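PDB 5WH9: 4-hydroxybenzoyl-CoA thioesterase, which probably hydrolyses acyl-coenzyme A thioesters, with gentisyl-coenzyme A a likely substrate, and adopts a hotdog fold. Local coordinates for residues V5-V10 with H73-T78; K28-A33 with H92-Q97; D85-L90 with H105-W110. One frame throughout, in Å; residues are numbered along the deposited sequence.

Contact 1: residues V5-V10 with H73-T78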
loop_
_atom_site.group_PDB
_atom_site.type_symbol
_atom_site.label_atom_id
_atom_site.label_comp_id
_atom_site.label_asym_id
_atom_site.label_seq_id
_atom_site.Cartn_x
_atom_site.Cartn_y
_atom_site.Cartn_z
ATOM N N VAL B 5 -2.094 -13.408 20.296
ATOM C CA VAL B 5 -2.165 -12.022 19.870
ATOM C C VAL B 5 -1.204 -11.724 18.724
ATOM O O VAL B 5 -0.142 -12.307 18.636
ATOM C CB VAL B 5 -1.892 -11.064 21.043
ATOM C CG1 VAL B 5 -3.036 -11.088 22.024
ATOM C CG2 VAL B 5 -0.595 -11.416 21.732
ATOM N N TYR B 6 -1.579 -10.812 17.848
ATOM C CA TYR B 6 -0.732 -10.480 16.724
ATOM C C TYR B 6 -0.021 -9.156 16.927
ATOM O O TYR B 6 -0.616 -8.104 16.935
ATOM C CB TYR B 6 -1.555 -10.472 15.442
ATOM C CG TYR B 6 -0.802 -10.056 14.212
ATOM C CD1 TYR B 6 0.301 -10.759 13.781
ATOM C CD2 TYR B 6 -1.194 -8.963 13.483
ATOM C CE1 TYR B 6 0.981 -10.388 12.653
ATOM C CE2 TYR B 6 -0.517 -8.585 12.350
ATOM C CZ TYR B 6 0.573 -9.303 11.948
ATOM O OH TYR B 6 1.253 -8.929 10.842
ATOM N N HIS B 7 1.283 -9.242 17.088
ATOM C CA HIS B 7 2.130 -8.086 17.297
ATOM C C HIS B 7 2.558 -7.441 15.998
ATOM O O HIS B 7 2.710 -8.109 15.000
ATOM C CB HIS B 7 3.369 -8.487 18.084
ATOM C CG HIS B 7 3.119 -8.674 19.541
ATOM N ND1 HIS B 7 2.981 -9.912 20.121
ATOM C CD2 HIS B 7 2.972 -7.776 20.537
ATOM C CE1 HIS B 7 2.762 -9.769 21.410
ATOM N NE2 HIS B 7 2.753 -8.482 21.688
ATOM N N PHE B 8 2.753 -6.137 16.031
ATOM C CA PHE B 8 3.216 -5.406 14.869
ATOM C C PHE B 8 3.684 -4.019 15.240
ATOM O O PHE B 8 3.333 -3.497 16.267
ATOM C CB PHE B 8 2.182 -5.374 13.726
ATOM C CG PHE B 8 1.043 -4.419 13.937
ATOM C CD1 PHE B 8 -0.125 -4.840 14.523
ATOM C CD2 PHE B 8 1.130 -3.107 13.521
ATOM C CE1 PHE B 8 -1.177 -3.976 14.700
ATOM C CE2 PHE B 8 0.082 -2.234 13.705
ATOM C CZ PHE B 8 -1.077 -2.675 14.287
ATOM N N ARG B 9 4.499 -3.446 14.375
ATOM C CA ARG B 9 5.025 -2.099 14.537
ATOM C C ARG B 9 4.594 -1.211 13.368
ATOM O O ARG B 9 4.602 -1.643 12.221
ATOM C CB ARG B 9 6.546 -2.129 14.595
ATOM C CG ARG B 9 7.138 -2.979 15.717
ATOM C CD ARG B 9 8.460 -2.380 16.154
ATOM N NE ARG B 9 9.162 -3.203 17.134
ATOM C CZ ARG B 9 10.386 -2.943 17.588
ATOM N NH1 ARG B 9 11.047 -1.874 17.159
ATOM N NH2 ARG B 9 10.948 -3.750 18.481
ATOM N N VAL B 10 4.227 0.028 13.672
ATOM C CA VAL B 10 3.928 1.025 12.656
ATOM C C VAL B 10 5.169 1.435 11.853
ATOM O O VAL B 10 6.131 2.006 12.394
ATOM C CB VAL B 10 3.295 2.275 13.296
ATOM C CG1 VAL B 10 3.052 3.338 12.255
ATOM C CG2 VAL B 10 2.000 1.903 13.986
ATOM N N HIS B 73 4.550 0.380 18.913
ATOM C CA HIS B 73 4.427 -1.067 19.061
ATOM C C HIS B 73 2.959 -1.316 19.342
ATOM O O HIS B 73 2.350 -0.597 20.133
ATOM C CB HIS B 73 5.235 -1.582 20.251
ATOM C CG HIS B 73 6.704 -1.312 20.154
ATOM N ND1 HIS B 73 7.628 -2.311 19.930
ATOM C CD2 HIS B 73 7.411 -0.163 20.272
ATOM C CE1 HIS B 73 8.841 -1.786 19.909
ATOM N NE2 HIS B 73 8.736 -0.484 20.111
ATOM N N VAL B 74 2.382 -2.325 18.704
ATOM C CA VAL B 74 0.951 -2.535 18.831
ATOM C C VAL B 74 0.728 -4.008 18.781
ATOM O O VAL B 74 1.535 -4.748 18.212
ATOM C CB VAL B 74 0.165 -1.844 17.651
ATOM C CG1 VAL B 74 -1.321 -1.772 17.946
ATOM C CG2 VAL B 74 0.697 -0.450 17.389
ATOM N N PHE B 75 -0.357 -4.454 19.384
ATOM C CA PHE B 75 -0.808 -5.817 19.133
ATOM C C PHE B 75 -2.336 -5.864 19.012
ATOM O O PHE B 75 -3.039 -4.954 19.451
ATOM C CB PHE B 75 -0.240 -6.811 20.156
ATOM C CG PHE B 75 -0.793 -6.654 21.562
ATOM C CD1 PHE B 75 -1.992 -7.260 21.921
ATOM C CD2 PHE B 75 -0.090 -5.941 22.527
ATOM C CE1 PHE B 75 -2.498 -7.143 23.215
ATOM C CE2 PHE B 75 -0.586 -5.814 23.828
ATOM C CZ PHE B 75 -1.800 -6.417 24.174
ATOM N N ILE B 76 -2.839 -6.887 18.346
ATOM C CA ILE B 76 -4.267 -7.020 18.192
ATOM C C ILE B 76 -4.734 -8.248 18.948
ATOM O O ILE B 76 -4.120 -9.305 18.844
ATOM C CB ILE B 76 -4.674 -7.173 16.714
ATOM C CG1 ILE B 76 -4.488 -5.853 15.963
ATOM C CG2 ILE B 76 -6.109 -7.625 16.635
ATOM C CD1 ILE B 76 -4.643 -5.963 14.432
ATOM N N ARG B 77 -5.817 -8.108 19.699
ATOM C CA ARG B 77 -6.458 -9.250 20.349
ATOM C C ARG B 77 -7.629 -9.706 19.497
ATOM O O ARG B 77 -8.593 -8.955 19.311
ATOM C CB ARG B 77 -6.985 -8.875 21.739
ATOM C CG ARG B 77 -5.928 -8.711 22.805
ATOM C CD ARG B 77 -6.482 -8.996 24.214
ATOM N NE ARG B 77 -5.456 -8.748 25.219
ATOM C CZ ARG B 77 -5.330 -7.617 25.908
ATOM N NH1 ARG B 77 -6.201 -6.627 25.746
ATOM N NH2 ARG B 77 -4.338 -7.484 26.781
ATOM N N THR B 78 -7.557 -10.934 18.994
ATOM C CA THR B 78 -8.603 -11.438 18.126
ATOM C C THR B 78 -9.396 -12.510 18.833
ATOM O O THR B 78 -8.838 -13.450 19.379
ATOM C CB THR B 78 -8.029 -11.991 16.822
ATOM O OG1 THR B 78 -7.288 -10.962 16.161
ATOM C CG2 THR B 78 -9.139 -12.453 15.900
#
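The F8 ring carries V74 over one face. V74 CB stands 3.9 Å from the ring centroid, 21° off the ring normal, in a CH-pi contact displaced toward the CZ rim, while I76 CD1 reaches F8 CE1 obliquely at 4.0 Å. F8 has chi1 at 76°, with CG between its own N and carbonyl carbon, and this swings the ring back across V74. W29 of helix 25-40 stacks on the same ring. V5 CB approaches the F75 ring obliquely, 3.9 Å from F75 CD1. R77, on the same strand as F75, has CG at the edge of that ring, in plane. H7 and F75 run side by side, their ring planes at 56°, and H7 CD2 meets F75 CB at 3.4 Å. R9 and H73 also lie alongside each other, but their modelled approach is too close to be trusted in detail.

Strand 6-9 runs antiparallel to strand 73-78 in the curled sheet of the hotdog fold. Y6 and I76 form one hydrogen-bonded pair, with Y6 N to I76 O at 3.1 Å and I76 N to Y6 O at 2.9 Å. F8 and V74 form the next. Y6, F8, V74 and I76 share one face, where Y6, F8 and I76 touch helix 25-40 and V74 touches L68. H7, R9, H73 and F75 lie on the other. The Y6 hydroxyl is bonded to E32 and to K11 of the second subunit.

Contact 2: residues K28-A33 with H92-Q97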
loop_
_atom_site.group_PDB
_atom_site.type_symbol
_atom_site.label_atom_id
_atom_site.label_comp_id
_atom_site.label_asym_id
_atom_site.label_seq_id
_atom_site.Cartn_x
_atom_site.Cartn_y
_atom_site.Cartn_z
ATOM N N LYS B 28 -5.761 -3.605 6.954
ATOM C CA LYS B 28 -4.610 -4.414 6.576
ATOM C C LYS B 28 -4.149 -5.203 7.802
ATOM O O LYS B 28 -3.894 -6.410 7.734
ATOM C CB LYS B 28 -3.495 -3.482 6.044
ATOM C CG LYS B 28 -2.079 -4.047 5.853
ATOM C CD LYS B 28 -1.032 -2.899 6.001
ATOM C CE LYS B 28 0.359 -3.188 5.395
ATOM N NZ LYS B 28 1.209 -4.285 6.024
ATOM N N TRP B 29 -4.070 -4.519 8.937
ATOM C CA TRP B 29 -3.587 -5.176 10.144
ATOM C C TRP B 29 -4.585 -6.211 10.645
ATOM O O TRP B 29 -4.168 -7.262 11.119
ATOM C CB TRP B 29 -3.244 -4.155 11.233
ATOM C CG TRP B 29 -2.020 -3.360 10.920
ATOM C CD1 TRP B 29 -0.855 -3.823 10.379
ATOM C CD2 TRP B 29 -1.839 -1.955 11.124
ATOM N NE1 TRP B 29 0.033 -2.789 10.232
ATOM C CE2 TRP B 29 -0.548 -1.632 10.681
ATOM C CE3 TRP B 29 -2.653 -0.934 11.632
ATOM C CZ2 TRP B 29 -0.043 -0.333 10.744
ATOM C CZ3 TRP B 29 -2.158 0.334 11.687
ATOM C CH2 TRP B 29 -0.867 0.630 11.247
ATOM N N MET B 30 -5.888 -5.937 10.528
ATOM C CA MET B 30 -6.894 -6.939 10.876
ATOM C C MET B 30 -6.812 -8.125 9.943
ATOM O O MET B 30 -6.890 -9.282 10.369
ATOM C CB MET B 30 -8.305 -6.368 10.837
ATOM C CG MET B 30 -8.625 -5.518 12.042
ATOM S SD MET B 30 -10.338 -4.951 12.082
ATOM C CE MET B 30 -10.467 -4.164 10.477
ATOM N N ASP B 31 -6.633 -7.853 8.662
ATOM C CA ASP B 31 -6.451 -8.962 7.745
ATOM C C ASP B 31 -5.252 -9.815 8.202
ATOM O O ASP B 31 -5.322 -11.048 8.215
ATOM C CB ASP B 31 -6.263 -8.460 6.323
ATOM C CG ASP B 31 -6.231 -9.580 5.326
ATOM O OD1 ASP B 31 -7.306 -10.029 4.891
ATOM O OD2 ASP B 31 -5.128 -10.021 4.977
ATOM N N GLU B 32 -4.162 -9.163 8.597
ATOM C CA GLU B 32 -2.993 -9.900 9.058
ATOM C C GLU B 32 -3.290 -10.645 10.357
ATOM O O GLU B 32 -2.891 -11.790 10.528
ATOM C CB GLU B 32 -1.805 -8.967 9.256
ATOM C CG GLU B 32 -1.460 -8.205 8.003
ATOM C CD GLU B 32 -0.315 -7.217 8.185
ATOM O OE1 GLU B 32 0.352 -7.218 9.249
ATOM O OE2 GLU B 32 -0.094 -6.432 7.251
ATOM N N ALA B 33 -3.994 -10.000 11.273
ATOM C CA ALA B 33 -4.341 -10.676 12.511
ATOM C C ALA B 33 -5.165 -11.916 12.200
ATOM O O ALA B 33 -4.906 -12.979 12.759
ATOM C CB ALA B 33 -5.091 -9.761 13.441
ATOM N N HIS B 92 -11.488 -7.676 16.665
ATOM C CA HIS B 92 -10.091 -7.271 16.778
ATOM C C HIS B 92 -10.002 -6.024 17.615
ATOM O O HIS B 92 -10.694 -5.043 17.336
ATOM C CB HIS B 92 -9.478 -6.953 15.410
ATOM C CG HIS B 92 -9.361 -8.137 14.507
ATOM N ND1 HIS B 92 -10.057 -8.240 13.325
ATOM C CD2 HIS B 92 -8.644 -9.277 14.621
ATOM C CE1 HIS B 92 -9.756 -9.382 12.734
ATOM N NE2 HIS B 92 -8.896 -10.029 13.498
ATOM N N HIS B 93 -9.123 -6.051 18.612
ATOM C CA HIS B 93 -8.896 -4.906 19.467
ATOM C C HIS B 93 -7.433 -4.494 19.407
ATOM O O HIS B 93 -6.545 -5.280 19.748
ATOM C CB HIS B 93 -9.257 -5.250 20.907
ATOM C CG HIS B 93 -10.714 -5.501 21.125
ATOM N ND1 HIS B 93 -11.658 -4.501 21.067
ATOM C CD2 HIS B 93 -11.387 -6.634 21.437
ATOM C CE1 HIS B 93 -12.851 -5.007 21.320
ATOM N NE2 HIS B 93 -12.714 -6.299 21.551
ATOM N N PHE B 94 -7.188 -3.257 18.989
ATOM C CA PHE B 94 -5.834 -2.725 18.924
ATOM C C PHE B 94 -5.424 -2.240 20.290
ATOM O O PHE B 94 -6.121 -1.414 20.917
ATOM C CB PHE B 94 -5.738 -1.579 17.916
ATOM C CG PHE B 94 -6.036 -2.002 16.519
ATOM C CD1 PHE B 94 -7.338 -2.330 16.149
ATOM C CD2 PHE B 94 -5.021 -2.096 15.575
ATOM C CE1 PHE B 94 -7.615 -2.740 14.862
ATOM C CE2 PHE B 94 -5.293 -2.505 14.275
ATOM C CZ PHE B 94 -6.588 -2.822 13.924
ATOM N N ILE B 95 -4.305 -2.782 20.760
ATOM C CA ILE B 95 -3.763 -2.397 22.041
ATOM C C ILE B 95 -2.426 -1.676 21.864
ATOM O O ILE B 95 -1.487 -2.195 21.273
ATOM C CB ILE B 95 -3.634 -3.602 23.001
ATOM C CG1 ILE B 95 -5.011 -4.054 23.476
ATOM C CG2 ILE B 95 -2.824 -3.220 24.239
ATOM C CD1 ILE B 95 -5.675 -5.032 22.588
ATOM N N LYS B 96 -2.374 -0.455 22.358
ATOM C CA LYS B 96 -1.150 0.311 22.418
ATOM C C LYS B 96 -0.979 0.820 23.844
ATOM O O LYS B 96 -1.916 1.389 24.425
ATOM C CB LYS B 96 -1.232 1.499 21.465
ATOM C CG LYS B 96 -0.254 2.596 21.785
ATOM C CD LYS B 96 -0.346 3.709 20.774
ATOM C CE LYS B 96 -0.060 5.060 21.406
ATOM N NZ LYS B 96 0.192 6.098 20.365
ATOM N N GLN B 97 0.211 0.596 24.403
ATOM C CA GLN B 97 0.542 1.065 25.738
ATOM C C GLN B 97 -0.467 0.516 26.727
ATOM O O GLN B 97 -0.910 1.218 27.628
ATOM C CB GLN B 97 0.557 2.595 25.776
ATOM C CG GLN B 97 1.534 3.210 24.782
ATOM C CD GLN B 97 1.603 4.722 24.891
ATOM O OE1 GLN B 97 0.633 5.371 25.278
ATOM N NE2 GLN B 97 2.756 5.288 24.560
#
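M30 of the helix meets H92 and F94 of strand 92-96, and van der Waals packing makes most of this contact. M30 CG lies 3.9 Å from F94 CZ, approaching the ring obliquely, and packs against the H92 imidazole as well. The backbone side of M30 lies over one face of that imidazole, with CA 4.1 Å above the plane and offset toward the rim. A33 CB approaches the same ring obliquely. W29 and F94 cross at about a right angle. W29 CB sits at the edge of the F94 ring, near its plane, 4.0 Å from F94 CE2. F94 keeps CG anti to its carbonyl carbon (chi1 -63°), which sends the ring to W29 CB and M30 CG. Y26 meets the F94 ring edge-to-face, and Y23 of the third subunit packs on M30.

A sulfur-aromatic contact adds to this. M30 SD stands 4.5 Å from the centroid of the H92 ring and is 66° off its normal, an oblique approach.

Polar bonds run within the helix or to groups beyond the two segments; no hydrogen bond crosses the contact. K28 NZ makes a salt bridge to E32 OE2 at 2.8 Å, one turn along the helix, meeting that oxygen nearly along its C-O axis.

The long helix of the hotdog fold thus lies on its sheet through aromatic and apolar groups. Their fit depends on shape, and the charged ends of K28, D31 and E32 find their partners outside segment 92-97.

Contact 3: residues D85-L90 with H105-W110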
loop_
_atom_site.group_PDB
_atom_site.type_symbol
_atom_site.label_atom_id
_atom_site.label_comp_id
_atom_site.label_asym_id
_atom_site.label_seq_id
_atom_site.Cartn_x
_atom_site.Cartn_y
_atom_site.Cartn_z
ATOM N N ASP B 85 -22.902 -21.782 10.362
ATOM C CA ASP B 85 -22.481 -22.833 9.455
ATOM C C ASP B 85 -21.560 -22.278 8.368
ATOM O O ASP B 85 -20.528 -22.870 8.062
ATOM C CB ASP B 85 -23.690 -23.527 8.822
ATOM C CG ASP B 85 -23.298 -24.467 7.680
ATOM O OD1 ASP B 85 -22.338 -25.255 7.850
ATOM O OD2 ASP B 85 -23.947 -24.404 6.610
ATOM N N LYS B 86 -21.920 -21.136 7.791
ATOM C CA LYS B 86 -21.203 -20.669 6.607
ATOM C C LYS B 86 -20.414 -19.371 6.775
ATOM O O LYS B 86 -19.703 -18.962 5.855
ATOM C CB LYS B 86 -22.160 -20.569 5.417
ATOM C CG LYS B 86 -22.732 -21.917 5.004
ATOM C CD LYS B 86 -23.344 -21.884 3.619
ATOM C CE LYS B 86 -24.853 -21.786 3.697
ATOM N NZ LYS B 86 -25.443 -21.652 2.341
ATOM N N SER B 87 -20.532 -18.736 7.940
ATOM C CA SER B 87 -19.817 -17.498 8.218
ATOM C C SER B 87 -19.321 -17.429 9.671
ATOM O O SER B 87 -19.741 -18.207 10.527
ATOM C CB SER B 87 -20.722 -16.297 7.936
ATOM O OG SER B 87 -21.711 -16.158 8.947
ATOM N N PHE B 88 -18.417 -16.488 9.936
ATOM C CA PHE B 88 -17.973 -16.199 11.289
ATOM C C PHE B 88 -17.532 -14.736 11.365
ATOM O O PHE B 88 -17.210 -14.123 10.342
ATOM C CB PHE B 88 -16.839 -17.146 11.718
ATOM C CG PHE B 88 -15.573 -16.987 10.922
ATOM C CD1 PHE B 88 -15.444 -17.561 9.668
ATOM C CD2 PHE B 88 -14.506 -16.275 11.429
ATOM C CE1 PHE B 88 -14.274 -17.408 8.926
ATOM C CE2 PHE B 88 -13.333 -16.120 10.696
ATOM C CZ PHE B 88 -13.222 -16.687 9.450
ATOM N N ILE B 89 -17.543 -14.178 12.572
ATOM C CA ILE B 89 -17.067 -12.818 12.814
ATOM C C ILE B 89 -15.869 -12.817 13.766
ATOM O O ILE B 89 -15.913 -13.431 14.822
ATOM C CB ILE B 89 -18.156 -11.918 13.426
ATOM C CG1 ILE B 89 -19.306 -11.707 12.451
ATOM C CG2 ILE B 89 -17.587 -10.560 13.811
ATOM C CD1 ILE B 89 -20.394 -10.810 13.037
ATOM N N LEU B 90 -14.805 -12.126 13.378
ATOM C CA LEU B 90 -13.650 -11.921 14.237
ATOM C C LEU B 90 -13.718 -10.537 14.851
ATOM O O LEU B 90 -13.880 -9.547 14.137
ATOM C CB LEU B 90 -12.356 -12.034 13.431
ATOM C CG LEU B 90 -12.050 -13.398 12.816
ATOM C CD1 LEU B 90 -10.766 -13.335 11.968
ATOM C CD2 LEU B 90 -11.932 -14.470 13.900
ATOM N N HIS B 105 -14.374 -5.338 13.715
ATOM C CA HIS B 105 -14.625 -6.740 13.449
ATOM C C HIS B 105 -14.623 -6.975 11.958
ATOM O O HIS B 105 -14.688 -6.036 11.162
ATOM C CB HIS B 105 -15.951 -7.206 14.078
ATOM C CG HIS B 105 -17.161 -6.540 13.509
ATOM N ND1 HIS B 105 -17.815 -7.010 12.388
ATOM C CD2 HIS B 105 -17.839 -5.435 13.906
ATOM C CE1 HIS B 105 -18.840 -6.222 12.116
ATOM N NE2 HIS B 105 -18.878 -5.261 13.024
ATOM N N GLU B 106 -14.526 -8.239 11.590
ATOM C CA GLU B 106 -14.661 -8.671 10.223
ATOM C C GLU B 106 -15.748 -9.748 10.218
ATOM O O GLU B 106 -15.710 -10.675 11.026
ATOM C CB GLU B 106 -13.336 -9.282 9.746
ATOM C CG GLU B 106 -12.137 -8.334 9.749
ATOM C CD GLU B 106 -10.843 -9.008 9.313
ATOM O OE1 GLU B 106 -10.065 -8.370 8.577
ATOM O OE2 GLU B 106 -10.583 -10.166 9.724
ATOM N N LYS B 107 -16.731 -9.620 9.338
ATOM C CA LYS B 107 -17.577 -10.757 9.015
ATOM C C LYS B 107 -16.957 -11.491 7.838
ATOM O O LYS B 107 -16.686 -10.888 6.797
ATOM C CB LYS B 107 -18.983 -10.312 8.639
ATOM C CG LYS B 107 -19.940 -11.482 8.412
ATOM C CD LYS B 107 -21.407 -11.071 8.591
ATOM C CE LYS B 107 -22.322 -12.247 8.268
ATOM N NZ LYS B 107 -23.767 -11.987 8.582
ATOM N N ARG B 108 -16.712 -12.784 7.998
ATOM C CA ARG B 108 -16.115 -13.565 6.921
ATOM C C ARG B 108 -16.893 -14.848 6.632
ATOM O O ARG B 108 -17.582 -15.395 7.498
ATOM C CB ARG B 108 -14.650 -13.896 7.228
ATOM C CG ARG B 108 -13.731 -12.697 7.432
ATOM C CD ARG B 108 -12.313 -13.177 7.724
ATOM N NE ARG B 108 -11.328 -12.106 7.850
ATOM C CZ ARG B 108 -10.516 -11.714 6.869
ATOM N NH1 ARG B 108 -10.580 -12.297 5.680
ATOM N NH2 ARG B 108 -9.639 -10.737 7.077
ATOM N N VAL B 109 -16.769 -15.329 5.405
ATOM C CA VAL B 109 -17.403 -16.572 5.015
ATOM C C VAL B 109 -16.312 -17.533 4.596
ATOM O O VAL B 109 -15.139 -17.180 4.647
ATOM C CB VAL B 109 -18.408 -16.364 3.861
ATOM C CG1 VAL B 109 -19.553 -15.478 4.328
ATOM C CG2 VAL B 109 -17.723 -15.771 2.646
ATOM N N TRP B 110 -16.685 -18.745 4.199
ATOM C CA TRP B 110 -15.712 -19.703 3.704
ATOM C C TRP B 110 -15.991 -19.961 2.238
ATOM O O TRP B 110 -17.144 -20.174 1.860
ATOM C CB TRP B 110 -15.802 -21.004 4.492
ATOM C CG TRP B 110 -14.512 -21.765 4.525
ATOM C CD1 TRP B 110 -14.107 -22.733 3.653
ATOM C CD2 TRP B 110 -13.450 -21.613 5.478
ATOM N NE1 TRP B 110 -12.867 -23.199 4.006
ATOM C CE2 TRP B 110 -12.439 -22.526 5.121
ATOM C CE3 TRP B 110 -13.260 -20.795 6.603
ATOM C CZ2 TRP B 110 -11.252 -22.649 5.848
ATOM C CZ3 TRP B 110 -12.079 -20.913 7.324
ATOM C CH2 TRP B 110 -11.091 -21.833 6.944
#
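F88 pairs with R108 and L90 with E106 as antiparallel hydrogen-bonded pairs, the strand axes 4.6 Å apart and their directions 165° from each other. The R108 N to F88 O bond is short and nearly straight, 2.7 Å with an angle of 174° at the hydrogen. A weak bond from W110 N to K86 O, 3.4 Å long, extends the ladder.

R108 CB lies over one face of the F88 ring, 4.2 Å from its centroid, in a CH-pi contact. With chi1 at 65°, the ring leans across the neighbouring strand. F88 CE1 also comes to the edge of the W110 indole, 4.2 Å from W110 CE3. On the same face of the sheet, E106 OE2 accepts R108 NE at 2.8 Å. The oxygen lies in the guanidinium plane, but NE comes from above the carboxylate plane. L90 CD1 touches this oxygen. R108 is held by E106, by D31 of helix 25-40 and by the carbonyl of F55, which fixes the guanidinium. Y23 of the third subunit is hydrogen-bonded to E106 OE1.

On the other face, I89 CG2 meets H105 CB at 3.7 Å, I89 CG1 lies against K107, and S87 CB packs on V109 CG1.

Strands 87-96 and 99-111 form a beta hairpin, and the pairing here is its open end within the antiparallel sheet of the hotdog fold.

All three contacts belong to one curled antiparallel sheet and the helix packed on it. Contacts 1 and 2 have centres about 5 Å apart and touch. Their segments alternate along the chain, as do those of contacts 2 and 3, whose centres lie about 17 Å apart. Contact 1 closes before contact 3 opens, and the centres of these two sit about 21 Å apart on opposite sides of the chain's centre. Strand 87-96 serves both contacts 2 and 3 and neighbours strand 73-80 of contact 1. Helix 25-40 also touches contacts 1 and 3 through its side chains. Contacts 2 and 3 touch the third subunit, and contacts 1 and 2 reach the second, so this sheet-and-helix layer borders two neighbouring chains.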